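Local structure of protocadherin gamma-B3 (Homo sapiens, 5K8R) at residues 40-48 with 56-65; 214-224 with 301-312. The protein is a potential calcium-dependent cell-adhesion protein that may help to establish and maintain specific neuronal connections in the brain. One frame throughout, in Å; residues are numbered along the deposited sequence.

Contact 1: 40-48 with 56-65; sequences AEKKFFTVS and VSDRIDREEI. With CA (calcium ion), chain C; CA (calcium ion), chain D.
In the first cadherin repeat, F44 packs against I60 and I65, and F45 against I60, beside the calcium-binding D61-R62-E63 stretch, the DRE motif of cadherins. The F44 ring touches both I60 and I65. Its tip CZ is 3.6 Å from I65 CD1, and the two side chains come from opposite directions. Nearer the root of the ring, CD1 is 4.0 Å from I60 CG1, and CE1 also nears the carbonyl of R59. F44 CG sits anti to its own carbonyl carbon (chi1 -77°), and this turns the ring back toward 56-65 although its CB starts out away from it. An alanine at F44 is likely to open a gap beside I60 and I65 and leave the end of I65 with less to pack on. F45 meets I60 from another direction. Its CZ touches I60 CD1 at 3.6 Å, the two side chains crossing at about a right angle.

The backbones are tied by one hydrogen bond, from S57 N to F44 O, 2.8 Å long and nearly straight at 170°. S57 N lies above the carbonyl plane of F44. Past I60, D61 caps the short helix 62-65: its OD1 accepts from E63 N and its OD2, weakly, from E64 N. The same D61 OD1 binds a calcium ion at 2.4 Å. E63 OE1 bridges this ion and a second one, which E63 OE2 also binds at 2.4 Å. E9, E10 and D98 complete the first site, while R59 pairs with E10.

Strand 45-47 is an outer strand of a three-stranded antiparallel sheet, next to strand 53-56. F44, F45 and I65 also touch L74 of strand 73-80, and I60 reaches I93 of strand 85-94.

Contact 2: 214-224 with 301-312; sequences QDMYRVNVAEN and CKVQIDISDEND. With CA (calcium ion), chain F; CA (calcium ion), chain G; CA (calcium ion), chain E.
E223 joins the two segments at a calcium site. Its OE2 binds one ion at 2.5 Å, together with D309 OD1, D312 OD1 and the carbonyl of E310. E280 and D345 complete it. Its OE1 binds a second ion, with D312 OD2 and a water. E310 N also donates to E223 OE2 at 2.7 Å. I307 CG2 packs against E223 CB at 3.7 Å.

Behind the site, an N-terminal strand of cadherin repeat 3, 216-222, runs parallel to its last, 301-308, which leads into the calcium-binding linker to repeat 4. Backbone bonds such as V221 N to D306 O join them and probably help to position E223 against 309-312. On the face of R218, Q304 and D306, R218 NE (2.8 Å) and NH2 (3.2 Å) grip D306 OD2 side-on in the guanidinium plane, the carboxylate turned 80° from it. Q304 NE2 lies over one guanidinium face and steadies D306 by donating to OD1. On the face of Y217, V303 and I305, V221 CG2 touches I305 CG2. C301 SG lies at the Y217 ring edge, 3.7 Å from CE2.

Strand 298-308 lies between outer strand 216-222 and strand 284-292; Y217, V219 and V303 pack on strand 230-237 of the opposing sheet.

Contact 1 comes first along the chain, in cadherin repeat 1. Contact 2 follows in repeat 3. Their centres are 97 Å apart and their nearest atoms about 68 Å. They lie on opposite sides of the chain's centre and share no strand or sheet. Each ends in a calcium site at a junction of repeats. In contact 1, E63 shares an ion with D131 of repeat 2. In contact 2, D309, E310 and D312 share one with D345 of repeat 4. The two contacts supply different parts of such a site: the DRE motif in 56-65, and E223 with the linker 309-312. Calcium at these junctions is consistent with the stiff, extended ectodomain of cadherins.

Contact 1: 40-48 with 56-65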
loop_
_atom_site.group_PDB
_atom_site.type_symbol
_atom_site.label_atom_id
_atom_site.label_comp_id
_atom_site.label_asym_id
_atom_site.label_seq_id
_atom_site.Cartn_x
_atom_site.Cartn_y
_atom_site.Cartn_z
ATOM N N ALA A 40 -11.122 61.965 21.482
ATOM C CA ALA A 40 -10.868 60.553 21.230
ATOM C C ALA A 40 -9.437 60.379 20.738
ATOM O O ALA A 40 -8.951 61.176 19.936
ATOM C CB ALA A 40 -11.853 60.008 20.208
ATOM N N GLU A 41 -8.759 59.343 21.221
ATOM C CA GLU A 41 -7.379 59.106 20.815
ATOM C C GLU A 41 -7.269 58.740 19.342
ATOM O O GLU A 41 -6.201 58.921 18.748
ATOM C CB GLU A 41 -6.758 58.010 21.678
ATOM C CG GLU A 41 -6.730 58.348 23.156
ATOM C CD GLU A 41 -6.395 57.152 24.017
ATOM O OE1 GLU A 41 -5.271 56.618 23.895
ATOM O OE2 GLU A 41 -7.265 56.739 24.809
ATOM N N LYS A 42 -8.343 58.230 18.744
ATOM C CA LYS A 42 -8.388 57.963 17.313
ATOM C C LYS A 42 -8.908 59.202 16.593
ATOM O O LYS A 42 -10.021 59.665 16.867
ATOM C CB LYS A 42 -9.271 56.753 17.016
ATOM C CG LYS A 42 -8.631 55.414 17.346
ATOM C CD LYS A 42 -7.367 55.195 16.531
ATOM C CE LYS A 42 -6.924 53.742 16.574
ATOM N NZ LYS A 42 -6.709 53.262 17.967
ATOM N N LYS A 43 -8.102 59.737 15.675
ATOM C CA LYS A 43 -8.450 60.947 14.930
ATOM C C LYS A 43 -9.332 60.574 13.737
ATOM O O LYS A 43 -8.930 60.631 12.574
ATOM C CB LYS A 43 -7.192 61.676 14.482
ATOM C CG LYS A 43 -6.194 61.968 15.593
ATOM C CD LYS A 43 -6.565 63.222 16.364
ATOM C CE LYS A 43 -5.459 63.614 17.332
ATOM N NZ LYS A 43 -5.706 64.946 17.950
ATOM N N PHE A 44 -10.567 60.184 14.048
ATOM C CA PHE A 44 -11.522 59.757 13.032
ATOM C C PHE A 44 -12.500 60.850 12.625
ATOM O O PHE A 44 -12.878 60.929 11.452
ATOM C CB PHE A 44 -12.300 58.530 13.520
ATOM C CG PHE A 44 -11.520 57.246 13.439
ATOM C CD1 PHE A 44 -10.625 57.034 12.402
ATOM C CD2 PHE A 44 -11.677 56.258 14.395
ATOM C CE1 PHE A 44 -9.904 55.856 12.321
ATOM C CE2 PHE A 44 -10.958 55.079 14.319
ATOM C CZ PHE A 44 -10.069 54.878 13.280
ATOM N N PHE A 45 -12.920 61.698 13.562
ATOM C CA PHE A 45 -13.868 62.764 13.284
ATOM C C PHE A 45 -13.364 64.071 13.874
ATOM O O PHE A 45 -12.598 64.079 14.842
ATOM C CB PHE A 45 -15.259 62.452 13.857
ATOM C CG PHE A 45 -15.804 61.117 13.440
ATOM C CD1 PHE A 45 -15.688 60.016 14.273
ATOM C CD2 PHE A 45 -16.437 60.963 12.219
ATOM C CE1 PHE A 45 -16.191 58.785 13.893
ATOM C CE2 PHE A 45 -16.941 59.737 11.833
ATOM C CZ PHE A 45 -16.818 58.646 12.671
ATOM N N THR A 46 -13.802 65.181 13.281
ATOM C CA THR A 46 -13.529 66.509 13.812
ATOM C C THR A 46 -14.802 67.337 13.752
ATOM O O THR A 46 -15.593 67.211 12.813
ATOM C CB THR A 46 -12.406 67.227 13.038
ATOM O OG1 THR A 46 -12.664 67.153 11.630
ATOM C CG2 THR A 46 -11.051 66.599 13.339
ATOM N N VAL A 47 -15.001 68.176 14.763
ATOM C CA VAL A 47 -16.151 69.071 14.819
ATOM C C VAL A 47 -15.727 70.425 14.264
ATOM O O VAL A 47 -14.738 71.008 14.719
ATOM C CB VAL A 47 -16.689 69.202 16.252
ATOM C CG1 VAL A 47 -17.856 70.166 16.295
ATOM C CG2 VAL A 47 -17.099 67.836 16.790
ATOM N N SER A 48 -16.456 70.915 13.274
ATOM C CA SER A 48 -16.195 72.242 12.727
ATOM C C SER A 48 -16.655 73.289 13.734
ATOM O O SER A 48 -17.866 73.422 13.950
ATOM C CB SER A 48 -16.916 72.424 11.389
ATOM O OG SER A 48 -16.186 71.831 10.330
ATOM N N VAL A 56 -15.668 63.787 8.744
ATOM C CA VAL A 56 -14.656 62.738 8.696
ATOM C C VAL A 56 -13.272 63.371 8.649
ATOM O O VAL A 56 -12.994 64.235 7.807
ATOM C CB VAL A 56 -14.884 61.820 7.485
ATOM C CG1 VAL A 56 -13.736 60.837 7.340
ATOM C CG2 VAL A 56 -16.204 61.076 7.616
ATOM N N SER A 57 -12.392 62.933 9.549
ATOM C CA SER A 57 -11.052 63.496 9.658
ATOM C C SER A 57 -9.970 62.618 9.047
ATOM O O SER A 57 -8.952 63.144 8.587
ATOM C CB SER A 57 -10.708 63.759 11.127
ATOM O OG SER A 57 -9.388 64.260 11.260
ATOM N N ASP A 58 -10.158 61.300 9.035
ATOM C CA ASP A 58 -9.158 60.383 8.507
ATOM C C ASP A 58 -9.878 59.180 7.909
ATOM O O ASP A 58 -11.108 59.096 7.927
ATOM C CB ASP A 58 -8.165 59.972 9.601
ATOM C CG ASP A 58 -6.871 59.411 9.043
ATOM O OD1 ASP A 58 -6.589 59.637 7.847
ATOM O OD2 ASP A 58 -6.135 58.747 9.801
ATOM N N ARG A 59 -9.099 58.244 7.374
ATOM C CA ARG A 59 -9.673 57.056 6.759
ATOM C C ARG A 59 -10.322 56.169 7.814
ATOM O O ARG A 59 -9.700 55.827 8.825
ATOM C CB ARG A 59 -8.601 56.276 6.000
ATOM C CG ARG A 59 -9.097 54.962 5.417
ATOM C CD ARG A 59 -8.072 54.346 4.481
ATOM N NE ARG A 59 -8.548 53.094 3.902
ATOM C CZ ARG A 59 -8.216 51.887 4.349
ATOM N NH1 ARG A 59 -7.395 51.763 5.384
ATOM N NH2 ARG A 59 -8.700 50.803 3.759
ATOM N N ILE A 60 -11.578 55.799 7.577
ATOM C CA ILE A 60 -12.311 54.916 8.476
ATOM C C ILE A 60 -12.494 53.565 7.796
ATOM O O ILE A 60 -13.451 53.359 7.041
ATOM C CB ILE A 60 -13.663 55.529 8.881
ATOM C CG1 ILE A 60 -13.448 56.894 9.536
ATOM C CG2 ILE A 60 -14.415 54.599 9.824
ATOM C CD1 ILE A 60 -14.725 57.565 9.983
ATOM N N ASP A 61 -11.569 52.643 8.050
ATOM C CA ASP A 61 -11.621 51.300 7.480
ATOM C C ASP A 61 -12.301 50.374 8.481
ATOM O O ASP A 61 -11.748 50.090 9.548
ATOM C CB ASP A 61 -10.217 50.808 7.136
ATOM C CG ASP A 61 -10.202 49.366 6.661
ATOM O OD1 ASP A 61 -11.211 48.916 6.079
ATOM O OD2 ASP A 61 -9.177 48.684 6.871
ATOM N N ARG A 62 -13.501 49.899 8.135
ATOM C CA ARG A 62 -14.252 49.049 9.053
ATOM C C ARG A 62 -13.547 47.721 9.299
ATOM O O ARG A 62 -13.667 47.149 10.388
ATOM C CB ARG A 62 -15.661 48.807 8.514
ATOM C CG ARG A 62 -16.603 48.166 9.517
ATOM C CD ARG A 62 -17.580 47.226 8.836
ATOM N NE ARG A 62 -16.882 46.153 8.135
ATOM C CZ ARG A 62 -16.438 45.045 8.719
ATOM N NH1 ARG A 62 -16.618 44.860 10.020
ATOM N NH2 ARG A 62 -15.811 44.121 8.004
ATOM N N GLU A 63 -12.813 47.215 8.305
ATOM C CA GLU A 63 -12.106 45.949 8.481
ATOM C C GLU A 63 -11.012 46.068 9.535
ATOM O O GLU A 63 -10.808 45.145 10.331
ATOM C CB GLU A 63 -11.519 45.480 7.150
ATOM C CG GLU A 63 -12.509 44.747 6.257
ATOM C CD GLU A 63 -13.593 45.652 5.709
ATOM O OE1 GLU A 63 -13.260 46.752 5.221
ATOM O OE2 GLU A 63 -14.779 45.266 5.775
ATOM N N GLU A 64 -10.302 47.195 9.558
ATOM C CA GLU A 64 -9.233 47.376 10.532
ATOM C C GLU A 64 -9.769 47.762 11.905
ATOM O O GLU A 64 -9.128 47.473 12.921
ATOM C CB GLU A 64 -8.245 48.431 10.031
ATOM C CG GLU A 64 -6.982 48.553 10.865
ATOM C CD GLU A 64 -6.022 49.589 10.316
ATOM O OE1 GLU A 64 -6.384 50.276 9.338
ATOM O OE2 GLU A 64 -4.906 49.716 10.863
ATOM N N ILE A 65 -10.941 48.394 11.957
ATOM C CA ILE A 65 -11.488 48.865 13.225
ATOM C C ILE A 65 -12.247 47.754 13.940
ATOM O O ILE A 65 -11.985 47.460 15.112
ATOM C CB ILE A 65 -12.380 50.098 12.994
ATOM C CG1 ILE A 65 -11.547 51.267 12.464
ATOM C CG2 ILE A 65 -13.097 50.489 14.276
ATOM C CD1 ILE A 65 -12.379 52.449 12.017
HETATM CA CA CA C . -12.557 48.789 4.077
HETATM CA CA CA D . -15.651 46.294 3.785
#

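Contact 2: 214-224 with 301-312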
loop_
_atom_site.group_PDB
_atom_site.type_symbol
_atom_site.label_atom_id
_atom_site.label_comp_id
_atom_site.label_asym_id
_atom_site.label_seq_id
_atom_site.Cartn_x
_atom_site.Cartn_y
_atom_site.Cartn_z
ATOM N N GLN A 214 2.512 -14.646 -22.654
ATOM C CA GLN A 214 2.101 -15.909 -23.248
ATOM C C GLN A 214 1.613 -16.840 -22.151
ATOM O O GLN A 214 2.176 -16.863 -21.052
ATOM C CB GLN A 214 3.249 -16.580 -24.015
ATOM C CG GLN A 214 3.840 -15.751 -25.142
ATOM C CD GLN A 214 5.000 -16.449 -25.825
ATOM O OE1 GLN A 214 5.230 -17.640 -25.618
ATOM N NE2 GLN A 214 5.739 -15.708 -26.641
ATOM N N ASP A 215 0.564 -17.603 -22.451
ATOM C CA ASP A 215 0.101 -18.646 -21.545
ATOM C C ASP A 215 0.928 -19.919 -21.649
ATOM O O ASP A 215 0.677 -20.867 -20.898
ATOM C CB ASP A 215 -1.374 -18.964 -21.810
ATOM C CG ASP A 215 -2.293 -17.820 -21.431
ATOM O OD1 ASP A 215 -1.974 -17.096 -20.465
ATOM O OD2 ASP A 215 -3.335 -17.647 -22.099
ATOM N N MET A 216 1.903 -19.959 -22.555
ATOM C CA MET A 216 2.754 -21.128 -22.736
ATOM C C MET A 216 4.038 -20.688 -23.422
ATOM O O MET A 216 3.991 -20.072 -24.491
ATOM C CB MET A 216 2.045 -22.205 -23.565
ATOM C CG MET A 216 2.971 -23.276 -24.123
ATOM S SD MET A 216 3.731 -24.299 -22.848
ATOM C CE MET A 216 2.302 -25.182 -22.225
ATOM N N TYR A 217 5.175 -20.997 -22.804
ATOM C CA TYR A 217 6.493 -20.699 -23.361
ATOM C C TYR A 217 7.152 -22.026 -23.721
ATOM O O TYR A 217 7.693 -22.716 -22.852
ATOM C CB TYR A 217 7.342 -19.905 -22.374
ATOM C CG TYR A 217 6.758 -18.566 -21.985
ATOM C CD1 TYR A 217 6.994 -17.433 -22.752
ATOM C CD2 TYR A 217 5.978 -18.433 -20.843
ATOM C CE1 TYR A 217 6.465 -16.205 -22.398
ATOM C CE2 TYR A 217 5.443 -17.210 -20.480
ATOM C CZ TYR A 217 5.691 -16.100 -21.261
ATOM O OH TYR A 217 5.162 -14.881 -20.903
ATOM N N ARG A 218 7.106 -22.382 -25.001
ATOM C CA ARG A 218 7.670 -23.635 -25.482
ATOM C C ARG A 218 8.991 -23.376 -26.195
ATOM O O ARG A 218 9.138 -22.385 -26.915
ATOM C CB ARG A 218 6.697 -24.350 -26.421
ATOM C CG ARG A 218 7.103 -25.777 -26.758
ATOM C CD ARG A 218 6.013 -26.500 -27.534
ATOM N NE ARG A 218 6.356 -27.898 -27.780
ATOM C CZ ARG A 218 5.571 -28.761 -28.416
ATOM N NH1 ARG A 218 4.390 -28.372 -28.875
ATOM N NH2 ARG A 218 5.966 -30.014 -28.595
ATOM N N VAL A 219 9.950 -24.278 -25.990
ATOM C CA VAL A 219 11.278 -24.141 -26.574
ATOM C C VAL A 219 11.898 -25.527 -26.656
ATOM O O VAL A 219 11.571 -26.416 -25.866
ATOM C CB VAL A 219 12.152 -23.164 -25.745
ATOM C CG1 VAL A 219 12.473 -23.765 -24.390
ATOM C CG2 VAL A 219 13.426 -22.794 -26.499
ATOM N N ASN A 220 12.789 -25.714 -27.627
ATOM C CA ASN A 220 13.497 -26.973 -27.824
ATOM C C ASN A 220 14.988 -26.725 -27.644
ATOM O O ASN A 220 15.565 -25.870 -28.325
ATOM C CB ASN A 220 13.205 -27.557 -29.210
ATOM C CG ASN A 220 13.661 -29.001 -29.349
ATOM O OD1 ASN A 220 14.725 -29.384 -28.860
ATOM N ND2 ASN A 220 12.853 -29.810 -30.022
ATOM N N VAL A 221 15.606 -27.468 -26.727
ATOM C CA VAL A 221 17.036 -27.372 -26.468
ATOM C C VAL A 221 17.637 -28.769 -26.522
ATOM O O VAL A 221 16.988 -29.758 -26.169
ATOM C CB VAL A 221 17.336 -26.702 -25.108
ATOM C CG1 VAL A 221 16.911 -25.241 -25.132
ATOM C CG2 VAL A 221 16.638 -27.446 -23.982
ATOM N N ALA A 222 18.885 -28.846 -26.975
ATOM C CA ALA A 222 19.564 -30.128 -27.055
ATOM C C ALA A 222 19.996 -30.593 -25.667
ATOM O O ALA A 222 20.144 -29.801 -24.732
ATOM C CB ALA A 222 20.773 -30.040 -27.987
ATOM N N GLU A 223 20.199 -31.907 -25.541
ATOM C CA GLU A 223 20.533 -32.475 -24.240
ATOM C C GLU A 223 21.950 -32.117 -23.806
ATOM O O GLU A 223 22.235 -32.080 -22.604
ATOM C CB GLU A 223 20.354 -33.992 -24.263
ATOM C CG GLU A 223 21.111 -34.696 -25.373
ATOM C CD GLU A 223 21.050 -36.204 -25.244
ATOM O OE1 GLU A 223 20.853 -36.697 -24.115
ATOM O OE2 GLU A 223 21.191 -36.897 -26.273
ATOM N N ASN A 224 22.845 -31.844 -24.754
ATOM C CA ASN A 224 24.216 -31.491 -24.406
ATOM C C ASN A 224 24.335 -30.002 -24.104
ATOM O O ASN A 224 25.401 -29.407 -24.292
ATOM C CB ASN A 224 25.178 -31.889 -25.530
ATOM C CG ASN A 224 24.920 -31.132 -26.817
ATOM O OD1 ASN A 224 23.787 -30.752 -27.110
ATOM N ND2 ASN A 224 25.973 -30.909 -27.594
ATOM N N CYS A 301 1.194 -19.191 -15.643
ATOM C CA CYS A 301 1.423 -19.663 -17.000
ATOM C C CYS A 301 2.185 -20.980 -16.929
ATOM O O CYS A 301 2.463 -21.503 -15.845
ATOM C CB CYS A 301 2.182 -18.625 -17.836
ATOM S SG CYS A 301 3.916 -18.414 -17.371
ATOM N N LYS A 302 2.528 -21.521 -18.094
ATOM C CA LYS A 302 3.250 -22.780 -18.175
ATOM C C LYS A 302 4.464 -22.628 -19.080
ATOM O O LYS A 302 4.533 -21.732 -19.926
ATOM C CB LYS A 302 2.349 -23.916 -18.684
ATOM C CG LYS A 302 1.240 -24.303 -17.719
ATOM C CD LYS A 302 0.495 -25.541 -18.191
ATOM C CE LYS A 302 -0.578 -25.953 -17.194
ATOM N NZ LYS A 302 -1.278 -27.200 -17.613
ATOM N N VAL A 303 5.428 -23.522 -18.881
ATOM C CA VAL A 303 6.676 -23.544 -19.633
ATOM C C VAL A 303 6.947 -24.985 -20.040
ATOM O O VAL A 303 6.989 -25.876 -19.184
ATOM C CB VAL A 303 7.852 -22.982 -18.814
ATOM C CG1 VAL A 303 9.175 -23.430 -19.407
ATOM C CG2 VAL A 303 7.779 -21.464 -18.753
ATOM N N GLN A 304 7.121 -25.216 -21.338
ATOM C CA GLN A 304 7.414 -26.544 -21.869
ATOM C C GLN A 304 8.796 -26.517 -22.504
ATOM O O GLN A 304 9.006 -25.846 -23.521
ATOM C CB GLN A 304 6.352 -26.987 -22.874
ATOM C CG GLN A 304 6.557 -28.404 -23.390
ATOM C CD GLN A 304 5.379 -28.911 -24.196
ATOM O OE1 GLN A 304 4.291 -28.339 -24.158
ATOM N NE2 GLN A 304 5.592 -29.994 -24.934
ATOM N N ILE A 305 9.733 -27.242 -21.904
ATOM C CA ILE A 305 11.102 -27.349 -22.391
ATOM C C ILE A 305 11.262 -28.740 -22.984
ATOM O O ILE A 305 11.319 -29.737 -22.251
ATOM C CB ILE A 305 12.126 -27.097 -21.277
ATOM C CG1 ILE A 305 11.863 -25.744 -20.611
ATOM C CG2 ILE A 305 13.541 -27.160 -21.830
ATOM C CD1 ILE A 305 12.714 -25.489 -19.388
ATOM N N ASP A 306 11.320 -28.814 -24.310
ATOM C CA ASP A 306 11.514 -30.076 -25.008
ATOM C C ASP A 306 12.997 -30.303 -25.263
ATOM O O ASP A 306 13.729 -29.376 -25.620
ATOM C CB ASP A 306 10.742 -30.088 -26.328
ATOM C CG ASP A 306 9.246 -29.960 -26.127
ATOM O OD1 ASP A 306 8.732 -30.493 -25.121
ATOM O OD2 ASP A 306 8.583 -29.326 -26.975
ATOM N N ILE A 307 13.436 -31.545 -25.074
ATOM C CA ILE A 307 14.835 -31.925 -25.228
ATOM C C ILE A 307 14.965 -32.792 -26.472
ATOM O O ILE A 307 14.205 -33.749 -26.653
ATOM C CB ILE A 307 15.359 -32.660 -23.983
ATOM C CG1 ILE A 307 15.243 -31.760 -22.752
ATOM C CG2 ILE A 307 16.799 -33.098 -24.189
ATOM C CD1 ILE A 307 15.841 -32.360 -21.502
ATOM N N SER A 308 15.925 -32.452 -27.328
ATOM C CA SER A 308 16.188 -33.192 -28.552
ATOM C C SER A 308 17.354 -34.153 -28.351
ATOM O O SER A 308 18.262 -33.904 -27.552
ATOM C CB SER A 308 16.486 -32.238 -29.711
ATOM O OG SER A 308 17.521 -31.333 -29.373
ATOM N N ASP A 309 17.321 -35.256 -29.093
ATOM C CA ASP A 309 18.289 -36.328 -28.909
ATOM C C ASP A 309 19.626 -35.982 -29.554
ATOM O O ASP A 309 19.680 -35.431 -30.657
ATOM C CB ASP A 309 17.749 -37.632 -29.496
ATOM C CG ASP A 309 18.698 -38.799 -29.301
ATOM O OD1 ASP A 309 19.383 -38.847 -28.259
ATOM O OD2 ASP A 309 18.754 -39.671 -30.193
ATOM N N GLU A 310 20.707 -36.311 -28.851
ATOM C CA GLU A 310 22.064 -36.180 -29.357
ATOM C C GLU A 310 22.755 -37.535 -29.292
ATOM O O GLU A 310 22.445 -38.368 -28.436
ATOM C CB GLU A 310 22.866 -35.144 -28.558
ATOM C CG GLU A 310 22.521 -33.700 -28.887
ATOM C CD GLU A 310 23.155 -33.233 -30.183
ATOM O OE1 GLU A 310 24.380 -33.414 -30.345
ATOM O OE2 GLU A 310 22.428 -32.691 -31.040
ATOM N N ASN A 311 23.698 -37.751 -30.207
ATOM C CA ASN A 311 24.405 -39.029 -30.298
ATOM C C ASN A 311 25.587 -39.030 -29.327
ATOM O O ASN A 311 26.756 -38.929 -29.705
ATOM C CB ASN A 311 24.849 -39.290 -31.732
ATOM C CG ASN A 311 25.346 -40.707 -31.941
ATOM O OD1 ASN A 311 24.985 -41.617 -31.196
ATOM N ND2 ASN A 311 26.174 -40.899 -32.959
ATOM N N ASP A 312 25.254 -39.153 -28.041
ATOM C CA ASP A 312 26.246 -39.146 -26.973
ATOM C C ASP A 312 26.344 -40.490 -26.258
ATOM O O ASP A 312 26.816 -40.550 -25.119
ATOM C CB ASP A 312 25.939 -38.032 -25.969
ATOM C CG ASP A 312 24.642 -38.263 -25.216
ATOM O OD1 ASP A 312 23.729 -38.909 -25.773
ATOM O OD2 ASP A 312 24.537 -37.791 -24.065
HETATM CA CA CA F . 21.162 -39.332 -26.594
HETATM CA CA CA G . 22.337 -38.463 -23.246
HETATM CA CA CA E . 24.383 -43.850 -30.354
HETATM O O HOH W 1 23.076 -37.060 -21.282
#